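Local coordinates for probable spore coat polysaccharide biosynthesis protein E (Chromobacterium violaceum ATCC 12472, PDB 3G8R), which probably acts as an N-acylneuraminate-9-phosphate synthase, this fragment holding its zinc-binding NeuB barrel and the SAF domain that follows, at residues V282-L294 with V319-V333. Numbering follows the deposited sequence.
Sequences VFATRPVAAGEAL and VRYTAKTPIAADAPV
Val-288 and Ile-327 face each other as an antiparallel hydrogen-bonded pair at the middle of the contact. Val-288 N gives a nearly straight bond (175°) to Ile-327 O, and Ile-327 N returns one of 2.7 Å to Val-288 O. Both donors lie in the plane of the carbonyl they meet. The two side chains run side by side and point the same way.

Val-288 can be followed outward. Its CB lies 3.9 Å from Ile-327 CG1. Its CG1 is anti to the backbone N (chi1 174°), which carries it on to Ala-323 CB at 3.8 Å. Ile-327 CG2 branches off to meet Ala-284 CB.

Backbone bonds continue on both sides of this pair. Toward residue 282, Val-333 N binds Val-282 O and Ala-284 N binds Ala-331 O. Toward residue 294, Ala-323 N binds Glu-292 O, and Leu-294 N reaches Tyr-321 O at 3.0 Å. Type II turns at Ala-289 to Glu-292 and Ala-328 to Ala-331 shape the two segments. Within the first turn, Glu-292 OE1 accepts a hydrogen bond from Ala-289 N, 3.1 Å away and above the carboxylate plane, which ties the side chain back to the turn.

Leu-294 CD2 slides past Val-333 CG1 at 4.1 Å, and both side chains also touch Leu-338 of strand 338-340. The Phe-283 ring crosses Pro-332 obliquely, with CD1 3.7 Å from Pro-332 CA. The same ring stacks on His-55 of the second subunit, so this edge of the contact borders the dimer interface.

Far from the zinc site of the barrel, the segments link through isolated bridges two small antiparallel sheets, 281-284 with 299-302 and 321-323 with 338-340. They build the small SAF domain of short strands and loops, the antifreeze-like module following NeuB barrels in sialic acid synthases.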
# COMPACT_ATOMS: atom_id res chain seq x y z
N VAL A 282 31.25 -21.95 14.04
CA VAL A 282 31.93 -23.14 13.58
C VAL A 282 32.94 -23.50 14.63
O VAL A 282 33.81 -22.68 14.96
CB VAL A 282 32.65 -22.87 12.28
CG1 VAL A 282 33.38 -24.12 11.79
CG2 VAL A 282 31.70 -22.42 11.28
N PHE A 283 32.85 -24.72 15.13
CA PHE A 283 33.77 -25.20 16.16
C PHE A 283 34.58 -26.37 15.65
O PHE A 283 34.07 -27.17 14.87
CB PHE A 283 33.00 -25.67 17.41
CG PHE A 283 32.30 -24.56 18.15
CD1 PHE A 283 32.87 -24.00 19.28
CD2 PHE A 283 31.06 -24.08 17.71
CE1 PHE A 283 32.21 -22.98 19.99
CE2 PHE A 283 30.39 -23.06 18.41
CZ PHE A 283 30.96 -22.51 19.55
N ALA A 284 35.82 -26.47 16.10
CA ALA A 284 36.59 -27.70 15.86
C ALA A 284 36.07 -28.85 16.73
O ALA A 284 35.72 -28.66 17.91
CB ALA A 284 38.08 -27.49 16.06
N THR A 285 35.99 -30.04 16.13
CA THR A 285 35.52 -31.20 16.87
C THR A 285 36.69 -32.08 17.34
O THR A 285 36.50 -33.05 18.08
CB THR A 285 34.54 -32.04 16.04
OG1 THR A 285 35.21 -32.53 14.89
CG2 THR A 285 33.42 -31.21 15.57
N ARG A 286 37.90 -31.68 16.92
CA ARG A 286 39.08 -32.53 16.80
C ARG A 286 40.28 -31.58 16.69
O ARG A 286 40.17 -30.54 16.06
CB ARG A 286 38.88 -33.35 15.53
CG ARG A 286 40.02 -34.07 14.97
CD ARG A 286 39.47 -35.03 13.96
NE ARG A 286 39.06 -36.31 14.58
CZ ARG A 286 37.80 -36.68 14.84
NH1 ARG A 286 37.56 -37.86 15.40
NH2 ARG A 286 36.76 -35.89 14.57
N PRO A 287 41.44 -31.92 17.29
CA PRO A 287 42.49 -30.92 17.13
C PRO A 287 42.83 -30.76 15.65
O PRO A 287 42.86 -31.73 14.91
CB PRO A 287 43.70 -31.52 17.88
CG PRO A 287 43.19 -32.72 18.58
CD PRO A 287 41.95 -33.17 17.88
N VAL A 288 43.06 -29.52 15.23
CA VAL A 288 43.38 -29.22 13.85
C VAL A 288 44.75 -28.56 13.85
O VAL A 288 44.93 -27.49 14.45
CB VAL A 288 42.32 -28.25 13.22
CG1 VAL A 288 42.75 -27.79 11.79
CG2 VAL A 288 40.95 -28.87 13.20
N ALA A 289 45.70 -29.20 13.17
CA ALA A 289 47.09 -28.73 13.09
C ALA A 289 47.23 -27.53 12.17
O ALA A 289 46.33 -27.22 11.38
CB ALA A 289 48.00 -29.85 12.64
N ALA A 290 48.37 -26.85 12.27
CA ALA A 290 48.69 -25.79 11.33
C ALA A 290 48.70 -26.38 9.92
O ALA A 290 49.13 -27.50 9.71
CB ALA A 290 50.03 -25.17 11.68
N GLY A 291 48.18 -25.62 8.97
CA GLY A 291 48.13 -26.11 7.60
C GLY A 291 47.24 -27.32 7.35
O GLY A 291 47.25 -27.85 6.24
N GLU A 292 46.51 -27.79 8.37
CA GLU A 292 45.41 -28.73 8.16
C GLU A 292 44.25 -28.00 7.52
O GLU A 292 43.92 -26.87 7.91
CB GLU A 292 44.92 -29.37 9.45
CG GLU A 292 45.64 -30.64 9.87
CD GLU A 292 44.74 -31.61 10.66
OE1 GLU A 292 45.09 -31.92 11.83
OE2 GLU A 292 43.69 -32.07 10.11
N ALA A 293 43.62 -28.64 6.55
CA ALA A 293 42.40 -28.09 5.97
C ALA A 293 41.20 -28.42 6.85
O ALA A 293 41.15 -29.48 7.49
CB ALA A 293 42.17 -28.61 4.54
N LEU A 294 40.25 -27.51 6.88
CA LEU A 294 39.07 -27.64 7.68
C LEU A 294 38.02 -28.43 6.93
O LEU A 294 37.65 -28.04 5.84
CB LEU A 294 38.54 -26.25 7.96
CG LEU A 294 38.60 -25.72 9.39
CD1 LEU A 294 39.86 -26.05 10.15
CD2 LEU A 294 38.39 -24.23 9.33
N VAL A 319 36.39 -27.33 0.18
CA VAL A 319 37.52 -26.94 1.02
C VAL A 319 37.96 -25.49 0.77
O VAL A 319 38.55 -25.20 -0.27
CB VAL A 319 38.71 -27.89 0.80
CG1 VAL A 319 39.91 -27.45 1.61
CG2 VAL A 319 38.33 -29.30 1.17
N ARG A 320 37.68 -24.60 1.73
CA ARG A 320 38.00 -23.18 1.57
C ARG A 320 39.12 -22.67 2.47
O ARG A 320 39.81 -21.73 2.09
CB ARG A 320 36.76 -22.34 1.80
CG ARG A 320 35.55 -22.75 0.98
CD ARG A 320 35.56 -22.15 -0.41
NE ARG A 320 36.20 -23.06 -1.36
CZ ARG A 320 35.62 -23.55 -2.46
NH1 ARG A 320 34.36 -23.22 -2.78
NH2 ARG A 320 36.32 -24.38 -3.25
N TYR A 321 39.30 -23.28 3.64
CA TYR A 321 40.27 -22.77 4.62
C TYR A 321 41.21 -23.80 5.20
O TYR A 321 40.82 -24.93 5.51
CB TYR A 321 39.57 -22.08 5.79
CG TYR A 321 38.43 -21.14 5.45
CD1 TYR A 321 38.65 -19.77 5.25
CD2 TYR A 321 37.12 -21.62 5.36
CE1 TYR A 321 37.57 -18.90 4.94
CE2 TYR A 321 36.05 -20.78 5.07
CZ TYR A 321 36.27 -19.43 4.86
OH TYR A 321 35.16 -18.64 4.56
N THR A 322 42.46 -23.38 5.39
CA THR A 322 43.42 -24.11 6.20
C THR A 322 43.69 -23.30 7.45
O THR A 322 43.61 -22.07 7.43
CB THR A 322 44.75 -24.31 5.46
OG1 THR A 322 45.16 -23.06 4.89
CG2 THR A 322 44.61 -25.38 4.37
N ALA A 323 44.02 -24.00 8.53
CA ALA A 323 44.43 -23.37 9.76
C ALA A 323 45.88 -22.86 9.69
O ALA A 323 46.81 -23.65 9.54
CB ALA A 323 44.26 -24.36 10.92
N LYS A 324 46.06 -21.54 9.79
CA LYS A 324 47.39 -20.92 9.89
C LYS A 324 48.09 -21.36 11.15
O LYS A 324 49.29 -21.61 11.11
CB LYS A 324 47.35 -19.39 9.91
CG LYS A 324 46.66 -18.73 8.72
CD LYS A 324 47.16 -17.29 8.49
CE LYS A 324 46.11 -16.20 8.82
NZ LYS A 324 46.46 -15.41 10.05
N THR A 325 47.35 -21.43 12.26
CA THR A 325 47.86 -21.85 13.58
C THR A 325 46.96 -22.99 14.11
O THR A 325 45.79 -23.07 13.73
CB THR A 325 47.88 -20.65 14.59
OG1 THR A 325 46.63 -19.93 14.54
CG2 THR A 325 49.03 -19.66 14.29
N PRO A 326 47.47 -23.86 15.00
CA PRO A 326 46.66 -25.02 15.38
C PRO A 326 45.44 -24.69 16.24
O PRO A 326 45.51 -23.86 17.14
CB PRO A 326 47.64 -25.90 16.17
CG PRO A 326 48.63 -24.95 16.71
CD PRO A 326 48.79 -23.88 15.66
N ILE A 327 44.32 -25.36 15.96
CA ILE A 327 43.08 -25.14 16.67
C ILE A 327 42.84 -26.28 17.66
O ILE A 327 42.83 -27.44 17.27
CB ILE A 327 41.86 -25.09 15.71
CG1 ILE A 327 42.23 -24.51 14.34
CG2 ILE A 327 40.65 -24.35 16.40
CD1 ILE A 327 41.70 -23.13 14.02
N ALA A 328 42.62 -25.95 18.93
CA ALA A 328 42.33 -27.00 19.91
C ALA A 328 40.97 -27.62 19.64
O ALA A 328 40.08 -26.96 19.13
CB ALA A 328 42.37 -26.43 21.29
N ALA A 329 40.80 -28.88 19.98
CA ALA A 329 39.47 -29.49 19.87
C ALA A 329 38.43 -28.77 20.73
O ALA A 329 38.76 -28.23 21.82
CB ALA A 329 39.50 -30.94 20.21
N ASP A 330 37.20 -28.75 20.22
CA ASP A 330 36.02 -28.10 20.83
C ASP A 330 36.18 -26.58 20.94
O ASP A 330 35.38 -25.88 21.55
CB ASP A 330 35.62 -28.80 22.15
CG ASP A 330 35.04 -30.22 21.93
OD1 ASP A 330 35.12 -31.05 22.85
OD2 ASP A 330 34.51 -30.53 20.83
N ALA A 331 37.19 -26.06 20.29
CA ALA A 331 37.39 -24.63 20.31
C ALA A 331 36.73 -23.91 19.14
O ALA A 331 36.56 -24.47 18.06
CB ALA A 331 38.87 -24.30 20.36
N PRO A 332 36.38 -22.66 19.37
CA PRO A 332 35.76 -21.88 18.31
C PRO A 332 36.79 -21.61 17.26
O PRO A 332 37.90 -21.23 17.60
CB PRO A 332 35.35 -20.58 19.01
CG PRO A 332 36.12 -20.56 20.29
CD PRO A 332 36.41 -21.95 20.66
N VAL A 333 36.44 -21.82 16.00
CA VAL A 333 37.33 -21.52 14.92
C VAL A 333 37.25 -20.03 14.70
O VAL A 333 36.30 -19.54 14.11
CB VAL A 333 36.89 -22.18 13.64
CG1 VAL A 333 37.72 -21.65 12.48
CG2 VAL A 333 37.00 -23.67 13.74